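Side-chain contacts in haloacid dehalogenase/epoxide hydrolase family (Corynebacterium glutamicum ATCC 13032, PDB 2PR7), which is uncharacterized but belongs to the haloacid dehalogenase-like superfamily and is probably a metal-dependent hydrolase, with a calcium ion bound at the likely active site: residues T37-N42 with A50-L55; A78-A83 with V108-V113. All coordinates share one frame; numbering follows the deposited sequence.

Contact 1 (T37-N42 with A50-L55); sequences TVILSN and APIREL
Ile39 packs on Ile52 and Leu55 through aliphatic carbons, with no flat group taking part; methyl groups of branched side chains make the contact. The two arms of Ile39 divide the work. With CG1 beside the backbone N and CG2 anti to it (chi1 -67°), CG2 rests 3.9 Å from CG2 of Ile52, while the extended CG1 arm carries CD1 to Leu55. There Ile39 CD1 lies 3.6 Å from CD1 of Leu55 and 4.1 Å from its CB, the two side chains crossing at about a right angle. Strand 36-41 and helix 50-57 belong to a beta-alpha-beta unit completed by strand 63-66, part of the Rossmann-like core of HAD proteins. The short axes run nearly antiparallel, at 164° and 9.9 Å apart, as expected where a helix returns the chain between parallel strands. Ile52 also packs on Val64 and Tyr9, and Ile39 on Val7 and Leu13, so the layer extends to strands 63-66 and 4-7 and to the loop residues Tyr9 and Leu13. At the strand's C-terminal end the meeting is looser: Ser41 OG is 4.2 Å from CD1 of Ile52. The Ser41 side chain is about 7 Å from the calcium ion held by Asp8, Ala10 and Asp99, a place consistent with the serine or threonine of HAD motif II.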
loop_
_atom_site.group_PDB
_atom_site.type_symbol
_atom_site.label_atom_id
_atom_site.label_comp_id
_atom_site.label_asym_id
_atom_site.label_seq_id
_atom_site.Cartn_x
_atom_site.Cartn_y
_atom_site.Cartn_z
ATOM N N THR A 37 -3.738 -5.496 -4.010
ATOM C CA THR A 37 -2.615 -4.865 -3.335
ATOM C C THR A 37 -1.730 -4.133 -4.310
ATOM O O THR A 37 -1.347 -4.665 -5.348
ATOM C CB THR A 37 -1.780 -5.891 -2.547
ATOM O OG1 THR A 37 -1.381 -6.997 -3.386
ATOM C CG2 THR A 37 -2.607 -6.419 -1.408
ATOM N N VAL A 38 -1.430 -2.874 -3.977
ATOM C CA VAL A 38 -0.563 -2.024 -4.787
ATOM C C VAL A 38 0.457 -1.340 -3.897
ATOM O O VAL A 38 0.109 -0.845 -2.822
ATOM C CB VAL A 38 -1.347 -0.921 -5.528
ATOM C CG1 VAL A 38 -0.405 -0.130 -6.443
ATOM C CG2 VAL A 38 -2.414 -1.497 -6.321
ATOM N N ILE A 39 1.712 -1.311 -4.329
ATOM C CA ILE A 39 2.718 -0.461 -3.720
ATOM C C ILE A 39 2.705 0.811 -4.542
ATOM O O ILE A 39 2.854 0.766 -5.771
ATOM C CB ILE A 39 4.134 -1.084 -3.739
ATOM C CG1 ILE A 39 4.180 -2.311 -2.824
ATOM C CG2 ILE A 39 5.178 -0.045 -3.341
ATOM C CD1 ILE A 39 5.462 -3.092 -2.825
ATOM N N LEU A 40 2.474 1.929 -3.860
ATOM C CA LEU A 40 2.481 3.263 -4.491
ATOM C C LEU A 40 3.575 4.020 -3.796
ATOM O O LEU A 40 3.457 4.392 -2.614
ATOM C CB LEU A 40 1.165 4.015 -4.374
ATOM C CG LEU A 40 1.050 5.409 -5.006
ATOM C CD1 LEU A 40 1.208 5.325 -6.538
ATOM C CD2 LEU A 40 -0.252 6.050 -4.613
ATOM N N SER A 41 4.664 4.248 -4.524
ATOM C CA SER A 41 5.844 4.822 -3.930
ATOM C C SER A 41 6.302 6.092 -4.657
ATOM O O SER A 41 6.370 6.100 -5.898
ATOM C CB SER A 41 6.948 3.773 -4.002
ATOM O OG SER A 41 8.214 4.260 -3.596
ATOM N N ASN A 42 6.696 7.114 -3.893
ATOM C CA ASN A 42 7.322 8.291 -4.464
ATOM C C ASN A 42 8.806 7.929 -4.542
ATOM O O ASN A 42 9.491 7.970 -3.529
ATOM C CB ASN A 42 7.134 9.530 -3.594
ATOM C CG ASN A 42 5.760 10.197 -3.791
ATOM O OD1 ASN A 42 4.929 9.734 -4.563
ATOM N ND2 ASN A 42 5.527 11.313 -3.084
ATOM N N ALA A 50 14.525 -1.759 -8.628
ATOM C CA ALA A 50 14.345 -3.211 -8.865
ATOM C C ALA A 50 13.918 -3.986 -7.601
ATOM O O ALA A 50 13.084 -4.880 -7.719
ATOM C CB ALA A 50 15.597 -3.896 -9.538
ATOM N N PRO A 51 14.473 -3.641 -6.416
ATOM C CA PRO A 51 14.000 -4.316 -5.196
ATOM C C PRO A 51 12.514 -4.166 -4.973
ATOM O O PRO A 51 11.869 -5.095 -4.473
ATOM C CB PRO A 51 14.791 -3.619 -4.078
ATOM C CG PRO A 51 16.034 -3.165 -4.742
ATOM C CD PRO A 51 15.546 -2.685 -6.098
ATOM N N ILE A 52 11.956 -3.005 -5.322
ATOM C CA ILE A 52 10.544 -2.767 -5.108
ATOM C C ILE A 52 9.749 -3.538 -6.137
ATOM O O ILE A 52 8.790 -4.256 -5.831
ATOM C CB ILE A 52 10.186 -1.281 -5.177
ATOM C CG1 ILE A 52 11.146 -0.413 -4.335
ATOM C CG2 ILE A 52 8.671 -1.080 -4.825
ATOM C CD1 ILE A 52 10.841 1.041 -4.331
ATOM N N ARG A 53 10.149 -3.396 -7.392
ATOM C CA ARG A 53 9.455 -4.077 -8.481
ATOM C C ARG A 53 9.425 -5.600 -8.339
ATOM O O ARG A 53 8.468 -6.235 -8.779
ATOM C CB ARG A 53 10.118 -3.695 -9.804
ATOM C CG ARG A 53 9.299 -3.994 -11.034
ATOM C CD ARG A 53 9.994 -3.426 -12.267
ATOM N NE ARG A 53 10.090 -1.952 -12.280
ATOM C CZ ARG A 53 11.197 -1.228 -12.056
ATOM N NH1 ARG A 53 12.403 -1.776 -11.797
ATOM N NH2 ARG A 53 11.090 0.080 -12.119
ATOM N N GLU A 54 10.466 -6.175 -7.742
ATOM C CA GLU A 54 10.537 -7.605 -7.464
ATOM C C GLU A 54 9.346 -8.113 -6.667
ATOM O O GLU A 54 8.938 -9.261 -6.809
ATOM C CB GLU A 54 11.819 -7.927 -6.693
ATOM N N LEU A 55 8.786 -7.266 -5.820
ATOM C CA LEU A 55 7.598 -7.630 -5.059
ATOM C C LEU A 55 6.381 -7.866 -5.950
ATOM O O LEU A 55 5.516 -8.667 -5.622
ATOM C CB LEU A 55 7.322 -6.557 -3.988
ATOM C CG LEU A 55 8.438 -6.383 -2.978
ATOM C CD1 LEU A 55 8.162 -5.251 -1.995
ATOM C CD2 LEU A 55 8.641 -7.682 -2.247
#

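Contact 2 (A78-A83 with V108-V113)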
loop_
_atom_site.group_PDB
_atom_site.type_symbol
_atom_site.label_atom_id
_atom_site.label_comp_id
_atom_site.label_asym_id
_atom_site.label_seq_id
_atom_site.Cartn_x
_atom_site.Cartn_y
_atom_site.Cartn_z
ATOM N N ALA A 78 -4.298 12.201 -8.587
ATOM C CA ALA A 78 -3.908 11.366 -9.741
ATOM C C ALA A 78 -3.047 10.137 -9.411
ATOM O O ALA A 78 -3.174 9.081 -10.050
ATOM C CB ALA A 78 -3.248 12.229 -10.826
ATOM N N ALA A 79 -2.193 10.266 -8.396
ATOM C CA ALA A 79 -1.339 9.176 -7.963
ATOM C C ALA A 79 -2.234 8.119 -7.329
ATOM O O ALA A 79 -2.123 6.920 -7.624
ATOM C CB ALA A 79 -0.307 9.683 -6.984
ATOM N N PHE A 80 -3.118 8.534 -6.423
ATOM C CA PHE A 80 -4.047 7.560 -5.808
ATOM C C PHE A 80 -4.978 6.901 -6.813
ATOM O O PHE A 80 -5.223 5.684 -6.739
ATOM C CB PHE A 80 -4.833 8.206 -4.662
ATOM C CG PHE A 80 -3.953 8.789 -3.594
ATOM C CD1 PHE A 80 -3.001 8.010 -2.982
ATOM C CD2 PHE A 80 -4.037 10.114 -3.231
ATOM C CE1 PHE A 80 -2.181 8.517 -2.015
ATOM C CE2 PHE A 80 -3.199 10.633 -2.270
ATOM C CZ PHE A 80 -2.260 9.825 -1.680
ATOM N N GLN A 81 -5.455 7.705 -7.767
ATOM C CA GLN A 81 -6.332 7.238 -8.834
ATOM C C GLN A 81 -5.635 6.178 -9.665
ATOM O O GLN A 81 -6.250 5.177 -10.055
ATOM C CB GLN A 81 -6.758 8.404 -9.723
ATOM C CG GLN A 81 -7.804 8.031 -10.775
ATOM C CD GLN A 81 -9.124 7.647 -10.169
ATOM O OE1 GLN A 81 -9.484 6.476 -10.151
ATOM N NE2 GLN A 81 -9.846 8.622 -9.646
ATOM N N ALA A 82 -4.346 6.371 -9.928
ATOM C CA ALA A 82 -3.590 5.409 -10.730
ATOM C C ALA A 82 -3.494 4.081 -9.982
ATOM O O ALA A 82 -3.594 2.988 -10.562
ATOM C CB ALA A 82 -2.186 5.955 -11.035
ATOM N N ALA A 83 -3.284 4.177 -8.664
ATOM C CA ALA A 83 -3.161 2.977 -7.843
ATOM C C ALA A 83 -4.483 2.194 -7.812
ATOM O O ALA A 83 -4.507 0.973 -8.040
ATOM C CB ALA A 83 -2.747 3.366 -6.444
ATOM N N VAL A 108 -7.299 10.642 2.193
ATOM C CA VAL A 108 -8.628 10.834 2.827
ATOM C C VAL A 108 -9.430 11.898 2.063
ATOM O O VAL A 108 -10.597 11.720 1.780
ATOM C CB VAL A 108 -8.436 11.126 4.351
ATOM C CG1 VAL A 108 -9.731 11.602 4.943
ATOM C CG2 VAL A 108 -7.871 9.863 5.103
ATOM N N GLU A 109 -8.769 12.964 1.704
ATOM C CA GLU A 109 -9.400 14.025 0.922
ATOM C C GLU A 109 -9.882 13.538 -0.453
ATOM O O GLU A 109 -10.883 14.041 -0.974
ATOM C CB GLU A 109 -8.443 15.200 0.765
ATOM C CG GLU A 109 -8.156 15.890 2.107
ATOM C CD GLU A 109 -7.117 17.027 1.985
ATOM O OE1 GLU A 109 -6.289 17.010 1.030
ATOM O OE2 GLU A 109 -7.141 17.927 2.859
ATOM N N ALA A 110 -9.164 12.596 -1.044
ATOM C CA ALA A 110 -9.550 11.969 -2.322
ATOM C C ALA A 110 -10.649 10.908 -2.158
ATOM O O ALA A 110 -11.184 10.421 -3.145
ATOM C CB ALA A 110 -8.343 11.366 -3.004
ATOM N N GLY A 111 -10.988 10.550 -0.926
ATOM C CA GLY A 111 -12.034 9.552 -0.693
ATOM C C GLY A 111 -11.589 8.169 -0.311
ATOM O O GLY A 111 -12.421 7.266 -0.118
ATOM N N LEU A 112 -10.282 7.969 -0.199
ATOM C CA LEU A 112 -9.804 6.733 0.305
ATOM C C LEU A 112 -9.936 6.701 1.832
ATOM O O LEU A 112 -10.112 7.719 2.453
ATOM C CB LEU A 112 -8.321 6.521 -0.048
ATOM C CG LEU A 112 -7.914 6.265 -1.501
ATOM C CD1 LEU A 112 -7.921 7.597 -2.269
ATOM C CD2 LEU A 112 -6.521 5.594 -1.585
ATOM N N VAL A 113 -9.799 5.496 2.396
ATOM C CA VAL A 113 -9.571 5.308 3.836
ATOM C C VAL A 113 -8.070 5.392 4.117
ATOM O O VAL A 113 -7.282 4.735 3.475
ATOM C CB VAL A 113 -10.179 3.995 4.384
ATOM C CG1 VAL A 113 -9.751 3.798 5.814
ATOM C CG2 VAL A 113 -11.713 4.040 4.272
#
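Phe80 projects from helix 77-86 toward Ala110 and Leu112, and both approach its ring obliquely. CG of Phe80 stands anti to its carbonyl carbon (chi1 -57°), which turns the ring off the helix toward the facing segment. Leu112 reaches across with one branch: its CD1 comes within 4.0 Å of Phe80 CB, touching the root of the aromatic side chain. Farther out along the ring, Ala110 CB is a more distant neighbour, 4.5 Å from Phe80 CD2. CB of Ala110 and CD1 of Leu112 lie 3.9 Å apart, so the two form one apolar patch even though Gly111 separates them in sequence. Helix 77-86 thus meets the C-terminal end of helix 101-110 and the turn after it. That turn is a Schellman motif: Gly111 takes a positive phi of 103°, and its N bonds back to Val108 O at 3.0 Å. After it the chain leaves the helix and Leu112 points toward Phe80, just before strand 113-116, an outermost strand of the HAD-type parallel sheet. The Phe80 side chain is about 11 Å from the calcium ion. Leu112 packs as well on Ile6, Met91 and Cys94, while Phe80 also touches Leu40 and Leu96 of the sheet.

In the fold
From the N terminus, the chain first lays down strand 4-7 and helix 17-32. Contact 1 then closes the loop of seven residues between segments 37-42 and 50-55. After strand 63-66 the chain passes back over the sheet to helix 77-86, where contact 2 opens; it closes 24 residues later, past strand 94-98 and most of helix 101-110. The two contacts therefore follow in series, neither nesting nor crossing, with centres about 17 Å apart. They serve opposite faces of the parallel sheet and join through strand 36-41 itself: Leu40, next to Ile39, faces the other way, and its CD2 lies 3.7 Å from CD1 of Phe80.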